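Local coordinates for protein Non-reducing end alpha-L-arabinofuranosidase BoGH43B (Bacteroides ovatus, PDB 5JOZ) that removes terminal non-reducing alpha-L-arabinofuranosyl residues from xyloglucan branches, turning 'S' units into 'X' units, at residues S31-H43 with L52-L65. Sequence-based numbering, arbitrary orientation.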
ATOM      1  N   SER A  31      -3.960   2.682   0.766  1.00 21.84           N
ATOM      2  CA  SER A  31      -4.648   1.739  -0.110  1.00 23.78           C
ATOM      3  C   SER A  31      -3.836   0.455  -0.419  1.00 25.14           C
ATOM      4  O   SER A  31      -2.603   0.468  -0.501  1.00 27.17           O
ATOM      5  CB  SER A  31      -5.087   2.438  -1.404  1.00 21.49           C
ATOM      6  OG  SER A  31      -4.011   3.084  -2.059  1.00 22.86           O
ATOM      7  N   THR A  32      -4.559  -0.641  -0.603  1.00 23.06           N
ATOM      8  CA  THR A  32      -3.976  -1.981  -0.728  1.00 24.37           C
ATOM      9  C   THR A  32      -4.350  -2.779  -1.985  1.00 24.22           C
ATOM     10  O   THR A  32      -3.663  -3.739  -2.318  1.00 25.40           O
ATOM     11  CB  THR A  32      -4.342  -2.824   0.507  1.00 23.96           C
ATOM     12  OG1 THR A  32      -5.701  -2.559   0.897  1.00 29.22           O
ATOM     13  CG2 THR A  32      -3.470  -2.461   1.648  1.00 22.67           C
ATOM     14  N   PHE A  33      -5.424  -2.408  -2.678  1.00 24.52           N
ATOM     15  CA  PHE A  33      -5.797  -3.058  -3.936  1.00 23.50           C
ATOM     16  C   PHE A  33      -6.074  -4.563  -3.710  1.00 25.39           C
ATOM     17  O   PHE A  33      -6.896  -4.898  -2.844  1.00 24.38           O
ATOM     18  CB  PHE A  33      -4.764  -2.694  -5.015  1.00 25.70           C
ATOM     19  CG  PHE A  33      -4.693  -1.215  -5.249  1.00 24.81           C
ATOM     20  CD1 PHE A  33      -5.618  -0.591  -6.073  1.00 28.24           C
ATOM     21  CD2 PHE A  33      -3.798  -0.428  -4.556  1.00 24.85           C
ATOM     22  CE1 PHE A  33      -5.612   0.789  -6.244  1.00 26.15           C
ATOM     23  CE2 PHE A  33      -3.785   0.949  -4.721  1.00 26.54           C
ATOM     24  CZ  PHE A  33      -4.693   1.558  -5.567  1.00 24.72           C
ATOM     25  N   GLU A  34      -5.387  -5.463  -4.401  1.00 23.80           N
ATOM     26  CA  GLU A  34      -5.687  -6.902  -4.272  1.00 25.04           C
ATOM     27  C   GLU A  34      -5.100  -7.564  -3.014  1.00 25.81           C
ATOM     28  O   GLU A  34      -5.293  -8.774  -2.830  1.00 23.50           O
ATOM     29  CB  GLU A  34      -5.229  -7.688  -5.520  1.00 21.37           C
ATOM     30  CG  GLU A  34      -3.736  -8.026  -5.578  1.00 23.17           C
ATOM     31  CD  GLU A  34      -2.877  -6.965  -6.240  1.00 28.03           C
ATOM     32  OE1 GLU A  34      -3.310  -5.782  -6.309  1.00 26.81           O
ATOM     33  OE2 GLU A  34      -1.764  -7.324  -6.707  1.00 24.74           O
ATOM     34  N   TYR A  35      -4.374  -6.809  -2.176  1.00 23.78           N
ATOM     35  CA  TYR A  35      -3.632  -7.408  -1.055  1.00 23.51           C
ATOM     36  C   TYR A  35      -4.428  -7.493   0.233  1.00 23.37           C
ATOM     37  O   TYR A  35      -5.184  -6.570   0.552  1.00 26.89           O
ATOM     38  CB  TYR A  35      -2.323  -6.663  -0.822  1.00 23.07           C
ATOM     39  CG  TYR A  35      -1.341  -6.869  -1.949  1.00 22.16           C
ATOM     40  CD1 TYR A  35      -0.689  -8.095  -2.123  1.00 21.69           C
ATOM     41  CD2 TYR A  35      -1.058  -5.846  -2.844  1.00 22.44           C
ATOM     42  CE1 TYR A  35       0.219  -8.293  -3.160  1.00 22.85           C
ATOM     43  CE2 TYR A  35      -0.143  -6.026  -3.874  1.00 26.00           C
ATOM     44  CZ  TYR A  35       0.484  -7.256  -4.037  1.00 24.89           C
ATOM     45  OH  TYR A  35       1.369  -7.420  -5.077  1.00 23.86           O
ATOM     46  N   PHE A  36      -4.248  -8.606   0.963  1.00 22.24           N
ATOM     47  CA  PHE A  36      -4.977  -8.899   2.209  1.00 21.39           C
ATOM     48  C   PHE A  36      -3.975  -9.162   3.327  1.00 20.58           C
ATOM     49  O   PHE A  36      -2.957  -9.797   3.081  1.00 25.43           O
ATOM     50  CB  PHE A  36      -5.863 -10.138   2.029  1.00 24.31           C
ATOM     51  CG  PHE A  36      -6.728 -10.457   3.221  1.00 24.30           C
ATOM     52  CD1 PHE A  36      -7.992  -9.898   3.347  1.00 26.30           C
ATOM     53  CD2 PHE A  36      -6.289 -11.331   4.211  1.00 28.56           C
ATOM     54  CE1 PHE A  36      -8.790 -10.197   4.443  1.00 28.12           C
ATOM     55  CE2 PHE A  36      -7.086 -11.640   5.309  1.00 28.52           C
ATOM     56  CZ  PHE A  36      -8.339 -11.073   5.425  1.00 27.82           C
ATOM     57  N   PRO A  37      -4.212  -8.688   4.543  1.00 21.80           N
ATOM     58  CA  PRO A  37      -5.300  -7.787   4.910  1.00 21.31           C
ATOM     59  C   PRO A  37      -5.220  -6.383   4.254  1.00 21.55           C
ATOM     60  O   PRO A  37      -4.158  -5.938   3.792  1.00 19.99           O
ATOM     61  CB  PRO A  37      -5.200  -7.731   6.432  1.00 23.89           C
ATOM     62  CG  PRO A  37      -3.792  -8.090   6.762  1.00 25.23           C
ATOM     63  CD  PRO A  37      -3.352  -9.034   5.688  1.00 26.81           C
ATOM     64  N   GLY A  38      -6.369  -5.734   4.169  1.00 24.26           N
ATOM     65  CA  GLY A  38      -6.498  -4.482   3.424  1.00 24.16           C
ATOM     66  C   GLY A  38      -6.438  -3.307   4.361  1.00 21.62           C
ATOM     67  O   GLY A  38      -6.760  -3.444   5.548  1.00 22.33           O
ATOM     68  N   LEU A  39      -6.020  -2.160   3.817  1.00 20.54           N
ATOM     69  CA  LEU A  39      -5.995  -0.878   4.524  1.00 20.04           C
ATOM     70  C   LEU A  39      -5.252  -0.919   5.854  1.00 19.88           C
ATOM     71  O   LEU A  39      -5.874  -0.868   6.917  1.00 21.49           O
ATOM     72  CB  LEU A  39      -7.439  -0.382   4.725  1.00 20.67           C
ATOM     73  CG  LEU A  39      -8.328  -0.453   3.477  1.00 21.29           C
ATOM     74  CD1 LEU A  39      -9.711   0.154   3.731  1.00 21.97           C
ATOM     75  CD2 LEU A  39      -7.624   0.211   2.305  1.00 21.41           C
ATOM     76  N   PRO A  40      -3.912  -1.014   5.807  1.00 21.83           N
ATOM     77  CA  PRO A  40      -3.158  -1.007   7.049  1.00 20.49           C
ATOM     78  C   PRO A  40      -3.335   0.291   7.827  1.00 21.65           C
ATOM     79  O   PRO A  40      -3.454   1.365   7.228  1.00 19.65           O
ATOM     80  CB  PRO A  40      -1.711  -1.181   6.577  1.00 20.93           C
ATOM     81  CG  PRO A  40      -1.706  -0.666   5.196  1.00 21.91           C
ATOM     82  CD  PRO A  40      -3.015  -1.129   4.645  1.00 21.67           C
ATOM     83  N   VAL A  41      -3.373   0.167   9.148  1.00 24.05           N
ATOM     84  CA  VAL A  41      -3.492   1.289  10.067  1.00 24.58           C
ATOM     85  C   VAL A  41      -2.148   1.485  10.751  1.00 26.28           C
ATOM     86  O   VAL A  41      -1.735   0.638  11.537  1.00 26.87           O
ATOM     87  CB  VAL A  41      -4.523   1.010  11.180  1.00 23.64           C
ATOM     88  CG1 VAL A  41      -4.582   2.178  12.159  1.00 24.53           C
ATOM     89  CG2 VAL A  41      -5.892   0.722  10.593  1.00 23.25           C
ATOM     90  N   TYR A  42      -1.493   2.612  10.471  1.00 26.39           N
ATOM     91  CA  TYR A  42      -0.248   2.997  11.137  1.00 23.51           C
ATOM     92  C   TYR A  42      -0.537   3.993  12.277  1.00 24.07           C
ATOM     93  O   TYR A  42      -1.500   4.743  12.211  1.00 22.49           O
ATOM     94  CB  TYR A  42       0.719   3.627  10.129  1.00 22.99           C
ATOM     95  CG  TYR A  42       1.060   2.749   8.935  1.00 21.89           C
ATOM     96  CD1 TYR A  42       2.133   1.837   8.980  1.00 20.85           C
ATOM     97  CD2 TYR A  42       0.322   2.834   7.759  1.00 21.68           C
ATOM     98  CE1 TYR A  42       2.450   1.049   7.877  1.00 20.90           C
ATOM     99  CE2 TYR A  42       0.624   2.046   6.654  1.00 22.27           C
ATOM    100  CZ  TYR A  42       1.689   1.154   6.712  1.00 23.70           C
ATOM    101  OH  TYR A  42       1.963   0.370   5.601  1.00 23.59           O
ATOM    102  N   HIS A  43       0.320   3.994  13.297  1.00 22.89           N
ATOM    103  CA  HIS A  43       0.171   4.824  14.487  1.00 23.58           C
ATOM    104  C   HIS A  43       1.445   5.649  14.679  1.00 24.24           C
ATOM    105  O   HIS A  43       2.534   5.131  14.510  1.00 25.03           O
ATOM    106  CB  HIS A  43      -0.085   3.923  15.691  1.00 25.38           C
ATOM    107  CG  HIS A  43      -0.178   4.642  17.002  1.00 28.80           C
ATOM    108  ND1 HIS A  43       0.166   4.046  18.195  1.00 30.06           N
ATOM    109  CD2 HIS A  43      -0.586   5.894  17.313  1.00 32.51           C
ATOM    110  CE1 HIS A  43      -0.010   4.902  19.181  1.00 29.36           C
ATOM    111  NE2 HIS A  43      -0.471   6.030  18.675  1.00 35.96           N
ATOM    112  N   LEU A  52       3.046  -0.039  12.434  1.00 25.59           N
ATOM    113  CA  LEU A  52       1.874  -0.753  11.941  1.00 24.59           C
ATOM    114  C   LEU A  52       1.200  -1.394  13.143  1.00 25.14           C
ATOM    115  O   LEU A  52       1.866  -2.081  13.919  1.00 24.37           O
ATOM    116  CB  LEU A  52       2.310  -1.814  10.931  1.00 27.17           C
ATOM    117  CG  LEU A  52       1.261  -2.682  10.246  1.00 27.24           C
ATOM    118  CD1 LEU A  52       0.279  -1.834   9.448  1.00 25.89           C
ATOM    119  CD2 LEU A  52       1.958  -3.696   9.356  1.00 28.07           C
ATOM    120  N   ILE A  53      -0.101  -1.147  13.323  1.00 23.69           N
ATOM    121  CA  ILE A  53      -0.858  -1.708  14.466  1.00 24.65           C
ATOM    122  C   ILE A  53      -2.030  -2.627  14.102  1.00 25.61           C
ATOM    123  O   ILE A  53      -2.535  -3.354  14.959  1.00 25.61           O
ATOM    124  CB  ILE A  53      -1.378  -0.601  15.425  1.00 27.50           C
ATOM    125  CG1 ILE A  53      -2.333   0.375  14.720  1.00 26.97           C
ATOM    126  CG2 ILE A  53      -0.213   0.160  16.058  1.00 26.10           C
ATOM    127  CD1 ILE A  53      -3.239   1.093  15.697  1.00 29.36           C
ATOM    128  N   GLY A  54      -2.475  -2.589  12.851  1.00 23.58           N
ATOM    129  CA  GLY A  54      -3.580  -3.431  12.422  1.00 23.26           C
ATOM    130  C   GLY A  54      -3.923  -3.132  10.984  1.00 24.77           C
ATOM    131  O   GLY A  54      -3.177  -2.433  10.289  1.00 23.99           O
ATOM    132  N   HIS A  55      -5.046  -3.678  10.538  1.00 22.40           N
ATOM    133  CA  HIS A  55      -5.594  -3.387   9.222  1.00 23.50           C
ATOM    134  C   HIS A  55      -7.091  -3.168   9.385  1.00 24.13           C
ATOM    135  O   HIS A  55      -7.733  -3.843  10.190  1.00 30.65           O
ATOM    136  CB  HIS A  55      -5.307  -4.550   8.266  1.00 23.83           C
ATOM    137  CG  HIS A  55      -3.848  -4.831   8.084  1.00 26.12           C
ATOM    138  ND1 HIS A  55      -3.093  -5.472   9.041  1.00 28.54           N
ATOM    139  CD2 HIS A  55      -3.002  -4.546   7.067  1.00 25.13           C
ATOM    140  CE1 HIS A  55      -1.840  -5.553   8.627  1.00 25.79           C
ATOM    141  NE2 HIS A  55      -1.761  -5.008   7.429  1.00 25.08           N
ATOM    142  N   ALA A  56      -7.649  -2.222   8.640  1.00 24.68           N
ATOM    143  CA  ALA A  56      -9.087  -1.965   8.711  1.00 24.96           C
ATOM    144  C   ALA A  56      -9.865  -3.180   8.230  1.00 27.16           C
ATOM    145  O   ALA A  56     -10.923  -3.487   8.766  1.00 29.32           O
ATOM    146  CB  ALA A  56      -9.468  -0.750   7.896  1.00 25.43           C
ATOM    147  N   LEU A  57      -9.321  -3.869   7.228  1.00 27.87           N
ATOM    148  CA  LEU A  57      -9.986  -5.002   6.599  1.00 27.77           C
ATOM    149  C   LEU A  57      -9.166  -6.297   6.799  1.00 29.54           C
ATOM    150  O   LEU A  57      -8.523  -6.819   5.870  1.00 31.74           O
ATOM    151  CB  LEU A  57     -10.255  -4.676   5.117  1.00 28.20           C
ATOM    152  CG  LEU A  57     -10.796  -3.270   4.767  1.00 27.23           C
ATOM    153  CD1 LEU A  57     -10.965  -3.162   3.265  1.00 28.09           C
ATOM    154  CD2 LEU A  57     -12.117  -2.932   5.474  1.00 29.37           C
ATOM    155  N   SER A  58      -9.228  -6.801   8.033  1.00 29.91           N
ATOM    156  CA  SER A  58      -8.513  -8.010   8.477  1.00 32.03           C
ATOM    157  C   SER A  58      -9.297  -9.332   8.321  1.00 33.49           C
ATOM    158  O   SER A  58      -8.792 -10.386   8.730  1.00 28.67           O
ATOM    159  CB  SER A  58      -8.104  -7.865   9.955  1.00 32.16           C
ATOM    160  OG  SER A  58      -7.310  -6.708  10.189  1.00 36.50           O
ATOM    161  N   ARG A  59     -10.508  -9.290   7.754  1.00 30.42           N
ATOM    162  CA  ARG A  59     -11.335 -10.496   7.598  1.00 30.28           C
ATOM    163  C   ARG A  59     -11.896 -10.582   6.179  1.00 28.13           C
ATOM    164  O   ARG A  59     -12.058  -9.561   5.522  1.00 30.99           O
ATOM    165  CB  ARG A  59     -12.473 -10.493   8.635  1.00 31.88           C
ATOM    166  CG  ARG A  59     -11.979 -10.544  10.085  1.00 33.08           C
ATOM    167  CD  ARG A  59     -13.098 -10.726  11.109  1.00 34.77           C
ATOM    168  NE  ARG A  59     -14.250  -9.837  10.891  1.00 34.17           N
ATOM    169  CZ  ARG A  59     -14.310  -8.543  11.213  1.00 34.87           C
ATOM    170  NH1 ARG A  59     -13.270  -7.912  11.763  1.00 40.14           N
ATOM    171  NH2 ARG A  59     -15.424  -7.856  10.972  1.00 36.04           N
ATOM    172  N   PRO A  60     -12.206 -11.800   5.700  1.00 31.15           N
ATOM    173  CA  PRO A  60     -12.776 -11.924   4.345  1.00 31.37           C
ATOM    174  C   PRO A  60     -14.165 -11.263   4.132  1.00 32.36           C
ATOM    175  O   PRO A  60     -14.492 -10.881   3.008  1.00 31.70           O
ATOM    176  CB  PRO A  60     -12.850 -13.447   4.124  1.00 33.68           C
ATOM    177  CG  PRO A  60     -12.774 -14.070   5.482  1.00 34.41           C
ATOM    178  CD  PRO A  60     -12.024 -13.112   6.361  1.00 34.70           C
ATOM    179  N   GLU A  61     -14.971 -11.130   5.179  1.00 34.93           N
ATOM    180  CA  GLU A  61     -16.299 -10.503   5.013  1.00 46.26           C
ATOM    181  C   GLU A  61     -16.233  -8.981   4.823  1.00 39.97           C
ATOM    182  O   GLU A  61     -17.104  -8.420   4.168  1.00 42.74           O
ATOM    183  CB  GLU A  61     -17.286 -10.901   6.125  1.00 50.54           C
ATOM    184  CG  GLU A  61     -16.887 -10.543   7.551  1.00 61.36           C
ATOM    185  CD  GLU A  61     -16.389 -11.722   8.380  1.00 68.35           C
ATOM    186  OE1 GLU A  61     -15.637 -12.578   7.844  1.00 61.48           O
ATOM    187  OE2 GLU A  61     -16.745 -11.772   9.583  1.00 67.64           O
ATOM    188  N   ASN A  62     -15.201  -8.324   5.368  1.00 42.64           N
ATOM    189  CA  ASN A  62     -14.959  -6.887   5.098  1.00 38.39           C
ATOM    190  C   ASN A  62     -13.889  -6.570   4.026  1.00 35.20           C
ATOM    191  O   ASN A  62     -13.667  -5.399   3.737  1.00 38.32           O
ATOM    192  CB  ASN A  62     -14.757  -6.058   6.394  1.00 32.42           C
ATOM    193  CG  ASN A  62     -13.540  -6.465   7.211  1.00 33.07           C
ATOM    194  OD1 ASN A  62     -12.611  -7.097   6.721  1.00 31.87           O
ATOM    195  ND2 ASN A  62     -13.548  -6.090   8.489  1.00 33.64           N
ATOM    196  N   ASN A  63     -13.242  -7.584   3.442  1.00 32.48           N
ATOM    197  CA  ASN A  63     -12.445  -7.393   2.213  1.00 35.83           C
ATOM    198  C   ASN A  63     -12.715  -8.540   1.226  1.00 36.12           C
ATOM    199  O   ASN A  63     -11.884  -9.437   1.063  1.00 38.01           O
ATOM    200  CB  ASN A  63     -10.929  -7.256   2.524  1.00 38.18           C
ATOM    201  CG  ASN A  63     -10.140  -6.473   1.445  1.00 35.77           C
ATOM    202  OD1 ASN A  63     -10.687  -6.012   0.439  1.00 37.94           O
ATOM    203  ND2 ASN A  63      -8.837  -6.325   1.665  1.00 31.46           N
ATOM    204  N   PRO A  64     -13.892  -8.520   0.569  1.00 37.02           N
ATOM    205  CA  PRO A  64     -14.156  -9.482  -0.517  1.00 36.92           C
ATOM    206  C   PRO A  64     -13.312  -9.167  -1.751  1.00 32.98           C
ATOM    207  O   PRO A  64     -13.495  -8.111  -2.361  1.00 33.68           O
ATOM    208  CB  PRO A  64     -15.655  -9.293  -0.811  1.00 36.76           C
ATOM    209  CG  PRO A  64     -15.991  -7.934  -0.302  1.00 38.48           C
ATOM    210  CD  PRO A  64     -15.059  -7.658   0.846  1.00 37.48           C
ATOM    211  N   LEU A  65     -12.389 -10.063  -2.096  1.00 30.65           N
ATOM    212  CA  LEU A  65     -11.397  -9.797  -3.145  1.00 30.50           C
ATOM    213  C   LEU A  65     -11.348 -10.774  -4.311  1.00 34.89           C
ATOM    214  O   LEU A  65     -10.674 -10.488  -5.308  1.00 30.15           O
ATOM    215  CB  LEU A  65     -10.003  -9.701  -2.517  1.00 30.43           C
ATOM    216  CG  LEU A  65      -9.722  -8.428  -1.706  1.00 29.42           C
ATOM    217  CD1 LEU A  65      -8.401  -8.561  -0.978  1.00 30.39           C
ATOM    218  CD2 LEU A  65      -9.704  -7.199  -2.604  1.00 29.53           C
TER
HETATM  219  O   HOH W   1      -7.028  -4.818  -0.304  1.00 21.45           O
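P37 lays its ring over the imidazole of H55, CG sitting 3.5 Å from the ring centroid and almost on the normal, a clear CH-pi contact. P40 closes in on the same ring at CD2, which lies 3.6 Å from P40 CB, and this probably limits how the imidazole can turn; an alanine in place of H55 would probably strip P37 and P40 of the surface they share and open a gap between them. The hairpin of strands 40-44 and 51-55 forms the outer pair of one four-stranded antiparallel blade of the GH43 beta-propeller. V41 N gives a nearly straight bond to G54 O (2.8 Å, 178°), and V41 O takes I53 N, making a classic bulge in which I53 and G54 both face V41. Beyond it, L52 CD1 sits over one face of the Y42 ring, toward its rim, and the Y42 hydroxyl is hydrogen-bonded to N14.

At the corners A56 N bonds to L39 O, and beyond them G38 and L57 exchange both backbone bonds. Here the packing is close: L39 CD1 meets L57 CD1 at 3.6 Å, and chi1 of -176° swings the F36 ring away from its own amide nitrogen and against the 57-60 backbone, R59 O at the ring edge and CZ 3.4 Å from S58 O. The solvent side is looser: S58 and P60 are exposed and add little area, and S58 OG bonds back to H55 O.

Inward, a water ties the segments together: it accepts from N63 ND2 (3.1 Å) and T32 OG1 and donates to the carbonyls of F33 and Y35. With Q75 holding N63 OD1, these buried polar groups have partners. The water thus links N63 to the T32-Y35 turn, consistent with this contact helping to place F33, whose side chain lies about 4 Å from that of D16, the probable proton acceptor.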